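Local coordinates for protein molybdopterin adenylyltransferase (Pyrococcus furiosus, PDB 4LHB) that catalyses the ATP-dependent adenylylation of molybdopterin, a step in making the molybdenum cofactor, and assembles as a homohexamer, at residues C[47-50]-C[51-55]; C[174-177]-C[178-181]. One frame throughout, in Å; residues are numbered along the deposited sequence.

How the contacts relate
From the N terminus, the chain runs through strand 32-38 and helix 40-44 to a loop that enters helix 51-60 at contact 1. The last element, helix 163-184, carries contact 2 in its later turns. Each contact lies within one unbroken stretch, so neither closes a long loop; they follow in series without nesting or crossing. The centres of contact 1 and contact 2 are about 22 Å apart. Contact 1 fastens the start of a helix and contact 2 spans a kink within one. The two helices pack together through Leu-54 and Leu-170, and Lys-174 forms a salt bridge with Glu-58. Ile-55, Val-177 and Leu-181 all pack on strand 92-96, and contact 2 also meets the second subunit.

Contact 1: residues C[47-50]-C[51-55]; sequences REDK and SGPLI
The start of helix 51-60 is capped by Asp-49, whose carboxylate reaches forward over the turn to the backbone of Ser-51 and Gly-52. Its OD1 accepts the amide of Gly-52, with N and OD1 3.2 Å apart and a fairly straight N-H...O angle of 162°; the donor meets the syn side of the oxygen but lies well out of the carboxylate plane. The amide of Ser-51 also gives OD1 a weak bond, bent to 125°. With chi1 at -175°, CG of Asp-49 stands beside its own carbonyl carbon, which carries the carboxylate to the helix entrance. The second oxygen, OD2, lies 3.6 Å from CD of Pro-53 and is hydrogen-bonded to Tyr-68 OH, with a weak bond to Thr-37 OG1, so the carboxylate is gripped at both oxygens. Gly-52 lacks the CB that would run into OD2 here. Pro-53 CD sits 3.2 Å from Asp-49 O, and this early helical position suits a proline, which has no N-H to give. Lys-50 O takes a weak bond from Leu-54 N at 3.5 Å; the next of the series, Ile-55 N to Ser-51 O, is shorter, at 3.1 Å. Ser-51 OG is bonded to Gly-161 O, while Ile-55 packs on strand 92-96 and helix 163-184. Asp-49 OD1 accepting from Gly-52 N is the signature of a side-chain N-terminal helix cap.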
ATOM      1  N   ARG C  47      33.715   9.360  12.133  1.00 75.75           N
ATOM      2  CA  ARG C  47      33.512   8.362  13.179  1.00 68.99           C
ATOM      3  C   ARG C  47      34.089   7.079  12.598  1.00 66.10           C
ATOM      4  O   ARG C  47      33.984   6.832  11.391  1.00 58.52           O
ATOM      5  CB  ARG C  47      32.022   8.239  13.552  1.00 80.41           C
ATOM      6  CG  ARG C  47      31.646   7.035  14.428  1.00 87.74           C
ATOM      7  CD  ARG C  47      30.389   7.242  15.286  1.00 92.25           C
ATOM      8  NE  ARG C  47      29.212   7.726  14.533  1.00106.33           N
ATOM      9  CZ  ARG C  47      28.244   6.967  13.991  1.00105.60           C
ATOM     10  NH1 ARG C  47      28.275   5.638  14.071  1.00104.83           N
ATOM     11  NH2 ARG C  47      27.227   7.545  13.338  1.00 98.55           N
ATOM     12  N   GLU C  48      34.761   6.303  13.440  1.00 66.27           N
ATOM     13  CA  GLU C  48      35.322   5.015  13.041  1.00 64.27           C
ATOM     14  C   GLU C  48      34.166   4.020  13.004  1.00 60.00           C
ATOM     15  O   GLU C  48      33.326   4.016  13.919  1.00 53.81           O
ATOM     16  CB  GLU C  48      36.346   4.563  14.085  1.00 71.05           C
ATOM     17  CG  GLU C  48      37.123   3.280  13.803  1.00 74.94           C
ATOM     18  CD  GLU C  48      38.018   2.863  14.988  1.00 82.75           C
ATOM     19  OE1 GLU C  48      38.606   1.755  14.914  1.00 80.70           O
ATOM     20  OE2 GLU C  48      38.132   3.624  16.001  1.00 71.59           O
ATOM     21  N   ASP C  49      34.107   3.201  11.951  1.00 49.20           N
ATOM     22  CA  ASP C  49      33.098   2.144  11.869  1.00 46.69           C
ATOM     23  C   ASP C  49      33.458   0.908  12.722  1.00 47.19           C
ATOM     24  O   ASP C  49      34.314   0.109  12.320  1.00 42.77           O
ATOM     25  CB  ASP C  49      32.948   1.697  10.428  1.00 43.02           C
ATOM     26  CG  ASP C  49      31.852   0.699  10.245  1.00 39.19           C
ATOM     27  OD1 ASP C  49      31.007   0.560  11.150  1.00 39.64           O
ATOM     28  OD2 ASP C  49      31.837   0.059   9.187  1.00 41.15           O
ATOM     29  N   LYS C  50      32.803   0.744  13.864  1.00 45.30           N
ATOM     30  CA  LYS C  50      33.068  -0.410  14.711  1.00 56.62           C
ATOM     31  C   LYS C  50      32.069  -1.559  14.426  1.00 55.57           C
ATOM     32  O   LYS C  50      32.403  -2.716  14.649  1.00 56.22           O
ATOM     33  CB  LYS C  50      33.107  -0.014  16.216  1.00 67.54           C
ATOM     34  CG  LYS C  50      34.430   0.621  16.719  1.00 74.12           C
ATOM     35  CD  LYS C  50      35.649  -0.337  16.672  1.00 79.42           C
ATOM     36  CE  LYS C  50      36.875   0.162  17.472  1.00 81.52           C
ATOM     37  NZ  LYS C  50      38.064  -0.764  17.527  1.00 68.99           N
ATOM     38  N   SER C  51      30.893  -1.238  13.864  1.00 53.04           N
ATOM     39  CA  SER C  51      29.809  -2.215  13.656  1.00 44.52           C
ATOM     40  C   SER C  51      29.952  -3.092  12.400  1.00 43.73           C
ATOM     41  O   SER C  51      29.747  -4.309  12.462  1.00 41.49           O
ATOM     42  CB  SER C  51      28.442  -1.527  13.654  1.00 39.53           C
ATOM     43  OG  SER C  51      28.138  -1.013  14.938  1.00 41.43           O
ATOM     44  N   GLY C  52      30.254  -2.497  11.255  1.00 42.90           N
ATOM     45  CA  GLY C  52      30.544  -3.302  10.069  1.00 44.56           C
ATOM     46  C   GLY C  52      31.557  -4.424  10.373  1.00 47.80           C
ATOM     47  O   GLY C  52      31.268  -5.600  10.185  1.00 45.44           O
ATOM     48  N   PRO C  53      32.757  -4.061  10.869  1.00 51.38           N
ATOM     49  CA  PRO C  53      33.814  -5.066  11.157  1.00 46.23           C
ATOM     50  C   PRO C  53      33.397  -6.162  12.109  1.00 39.69           C
ATOM     51  O   PRO C  53      33.775  -7.318  11.895  1.00 37.52           O
ATOM     52  CB  PRO C  53      34.946  -4.213  11.770  1.00 44.76           C
ATOM     53  CG  PRO C  53      34.774  -2.901  11.070  1.00 48.32           C
ATOM     54  CD  PRO C  53      33.275  -2.680  11.031  1.00 47.08           C
ATOM     55  N   LEU C  54      32.638  -5.817  13.142  1.00 36.72           N
ATOM     56  CA  LEU C  54      32.082  -6.845  14.005  1.00 40.04           C
ATOM     57  C   LEU C  54      31.255  -7.851  13.161  1.00 42.08           C
ATOM     58  O   LEU C  54      31.544  -9.048  13.173  1.00 44.44           O
ATOM     59  CB  LEU C  54      31.241  -6.228  15.119  1.00 39.49           C
ATOM     60  CG  LEU C  54      30.561  -7.215  16.073  1.00 42.78           C
ATOM     61  CD1 LEU C  54      31.544  -8.298  16.568  1.00 39.62           C
ATOM     62  CD2 LEU C  54      29.925  -6.428  17.233  1.00 40.89           C
ATOM     63  N   ILE C  55      30.276  -7.350  12.400  1.00 39.23           N
ATOM     64  CA  ILE C  55      29.445  -8.184  11.512  1.00 38.80           C
ATOM     65  C   ILE C  55      30.321  -9.049  10.621  1.00 40.47           C
ATOM     66  O   ILE C  55      30.026 -10.228  10.438  1.00 42.85           O
ATOM     67  CB  ILE C  55      28.436  -7.359  10.630  1.00 35.84           C
ATOM     68  CG1 ILE C  55      27.406  -6.595  11.484  1.00 37.44           C
ATOM     69  CG2 ILE C  55      27.641  -8.213   9.659  1.00 31.88           C
ATOM     70  CD1 ILE C  55      26.867  -5.351  10.790  1.00 35.68           C
TER

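Contact 2: residues C[174-177]-C[178-181]; sequences KSEV and FHIL
With chi1 at -64°, CG1 of Ile-180 stands anti to its own carbonyl carbon and leads CD1 back to CB of Glu-176, 3.8 Å away. The glutamate itself bends at chi2 (-61°), which places OE1 beside Ser-175 OG and water 2. OE1 accepts from Ser-175 OG at 2.7 Å, met from above the carboxylate plane, and from water 2, which has a weak link to His-179 NE2. Here the helix is kinked: the amides of Phe-178 and His-179 make no bond to the preceding turn. Normal bonding resumes with Ile-180 N to Glu-176 O at 2.8 Å, then Leu-181 N to Val-177 O. Val-177 CG2 lies alongside Leu-181 CD1 at 3.8 Å; both residues face Val-92 and Phe-31. Ile-180 also packs on Val-138 of the second subunit, as Glu-176 does on its Tyr-135. With an alanine at Glu-176, Ser-175 OG and water 2 would probably lose their acceptor, and with it the weak water link to the imidazole. Water 1 bridges the pair a regular i to i+4 bond would join, donating to Ser-175 O and accepting from His-179 N, while Val-177, Ile-180 and Leu-181 keep the inner face apolar against the sheet.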
ATOM      1  N   LYS C 174      23.180 -15.525  13.089  1.00 36.52           N
ATOM      2  CA  LYS C 174      23.968 -16.732  13.339  1.00 36.40           C
ATOM      3  C   LYS C 174      23.051 -17.923  13.637  1.00 34.37           C
ATOM      4  O   LYS C 174      23.243 -18.993  13.094  1.00 31.61           O
ATOM      5  CB  LYS C 174      24.960 -16.540  14.502  1.00 43.17           C
ATOM      6  CG  LYS C 174      26.072 -15.505  14.255  1.00 49.48           C
ATOM      7  CD  LYS C 174      27.513 -16.054  14.282  1.00 56.20           C
ATOM      8  CE  LYS C 174      28.052 -16.417  15.686  1.00 61.35           C
ATOM      9  NZ  LYS C 174      28.113 -15.300  16.681  1.00 58.58           N
ATOM     10  N   SER C 175      22.036 -17.746  14.470  1.00 31.11           N
ATOM     11  CA  SER C 175      21.107 -18.837  14.737  1.00 28.95           C
ATOM     12  C   SER C 175      20.220 -19.236  13.543  1.00 34.05           C
ATOM     13  O   SER C 175      19.897 -20.438  13.402  1.00 34.47           O
ATOM     14  CB  SER C 175      20.269 -18.500  15.940  1.00 28.35           C
ATOM     15  OG  SER C 175      19.263 -19.445  16.143  1.00 27.75           O
ATOM     16  N   GLU C 176      19.869 -18.297  12.639  1.00 32.98           N
ATOM     17  CA  GLU C 176      18.843 -18.626  11.635  1.00 30.62           C
ATOM     18  C   GLU C 176      19.220 -18.508  10.194  1.00 30.57           C
ATOM     19  O   GLU C 176      18.425 -18.896   9.310  1.00 31.68           O
ATOM     20  CB  GLU C 176      17.578 -17.844  11.883  1.00 32.36           C
ATOM     21  CG  GLU C 176      17.085 -17.954  13.313  1.00 35.23           C
ATOM     22  CD  GLU C 176      16.757 -19.386  13.689  1.00 36.27           C
ATOM     23  OE1 GLU C 176      16.921 -19.749  14.858  1.00 36.44           O
ATOM     24  OE2 GLU C 176      16.312 -20.139  12.807  1.00 36.49           O
ATOM     25  N   VAL C 177      20.410 -18.005   9.913  1.00 29.60           N
ATOM     26  CA  VAL C 177      20.761 -17.751   8.508  1.00 29.78           C
ATOM     27  C   VAL C 177      20.539 -18.959   7.609  1.00 30.86           C
ATOM     28  O   VAL C 177      19.956 -18.829   6.515  1.00 34.35           O
ATOM     29  CB  VAL C 177      22.168 -17.159   8.324  1.00 30.01           C
ATOM     30  CG1 VAL C 177      23.247 -18.096   8.869  1.00 29.80           C
ATOM     31  CG2 VAL C 177      22.380 -16.833   6.849  1.00 30.06           C
ATOM     32  N   PHE C 178      20.905 -20.152   8.081  1.00 33.76           N
ATOM     33  CA  PHE C 178      20.736 -21.377   7.243  1.00 30.74           C
ATOM     34  C   PHE C 178      19.293 -21.834   7.187  1.00 27.76           C
ATOM     35  O   PHE C 178      18.822 -22.234   6.127  1.00 27.53           O
ATOM     36  CB  PHE C 178      21.608 -22.507   7.750  1.00 29.60           C
ATOM     37  CG  PHE C 178      23.049 -22.295   7.510  1.00 27.36           C
ATOM     38  CD1 PHE C 178      23.577 -22.438   6.236  1.00 28.40           C
ATOM     39  CD2 PHE C 178      23.883 -21.955   8.548  1.00 27.92           C
ATOM     40  CE1 PHE C 178      24.942 -22.236   5.989  1.00 28.70           C
ATOM     41  CE2 PHE C 178      25.237 -21.760   8.326  1.00 29.07           C
ATOM     42  CZ  PHE C 178      25.784 -21.907   7.045  1.00 27.66           C
ATOM     43  N   HIS C 179      18.575 -21.769   8.301  1.00 27.57           N
ATOM     44  CA  HIS C 179      17.117 -22.057   8.209  1.00 30.19           C
ATOM     45  C   HIS C 179      16.477 -21.170   7.127  1.00 29.38           C
ATOM     46  O   HIS C 179      15.722 -21.623   6.218  1.00 25.84           O
ATOM     47  CB  HIS C 179      16.386 -21.813   9.518  1.00 32.48           C
ATOM     48  CG  HIS C 179      16.777 -22.723  10.649  1.00 38.03           C
ATOM     49  ND1 HIS C 179      17.504 -23.850  10.486  1.00 40.43           N
ATOM     50  CD2 HIS C 179      16.470 -22.658  12.007  1.00 42.74           C
ATOM     51  CE1 HIS C 179      17.654 -24.452  11.680  1.00 37.22           C
ATOM     52  NE2 HIS C 179      17.037 -23.717  12.604  1.00 39.45           N
ATOM     53  N   ILE C 180      16.826 -19.889   7.188  1.00 30.26           N
ATOM     54  CA  ILE C 180      16.201 -18.902   6.309  1.00 29.72           C
ATOM     55  C   ILE C 180      16.592 -19.233   4.884  1.00 30.54           C
ATOM     56  O   ILE C 180      15.733 -19.320   3.994  1.00 32.09           O
ATOM     57  CB  ILE C 180      16.558 -17.438   6.668  1.00 25.89           C
ATOM     58  CG1 ILE C 180      16.013 -17.071   8.046  1.00 24.36           C
ATOM     59  CG2 ILE C 180      15.910 -16.557   5.664  1.00 25.27           C
ATOM     60  CD1 ILE C 180      16.664 -15.933   8.778  1.00 22.53           C
ATOM     61  N   LEU C 181      17.876 -19.454   4.645  1.00 31.60           N
ATOM     62  CA  LEU C 181      18.275 -19.634   3.243  1.00 32.45           C
ATOM     63  C   LEU C 181      17.604 -20.848   2.658  1.00 34.25           C
ATOM     64  O   LEU C 181      17.245 -20.860   1.483  1.00 32.11           O
ATOM     65  CB  LEU C 181      19.779 -19.744   3.103  1.00 32.35           C
ATOM     66  CG  LEU C 181      20.525 -18.409   3.218  1.00 32.94           C
ATOM     67  CD1 LEU C 181      21.995 -18.719   3.543  1.00 32.16           C
ATOM     68  CD2 LEU C 181      20.314 -17.620   1.919  1.00 28.00           C
TER
HETATM   69  O   HOH W   1      20.117 -21.551  10.860  1.00 42.77           O
HETATM   70  O   HOH W   2      16.793 -22.179  15.549  1.00 36.85           O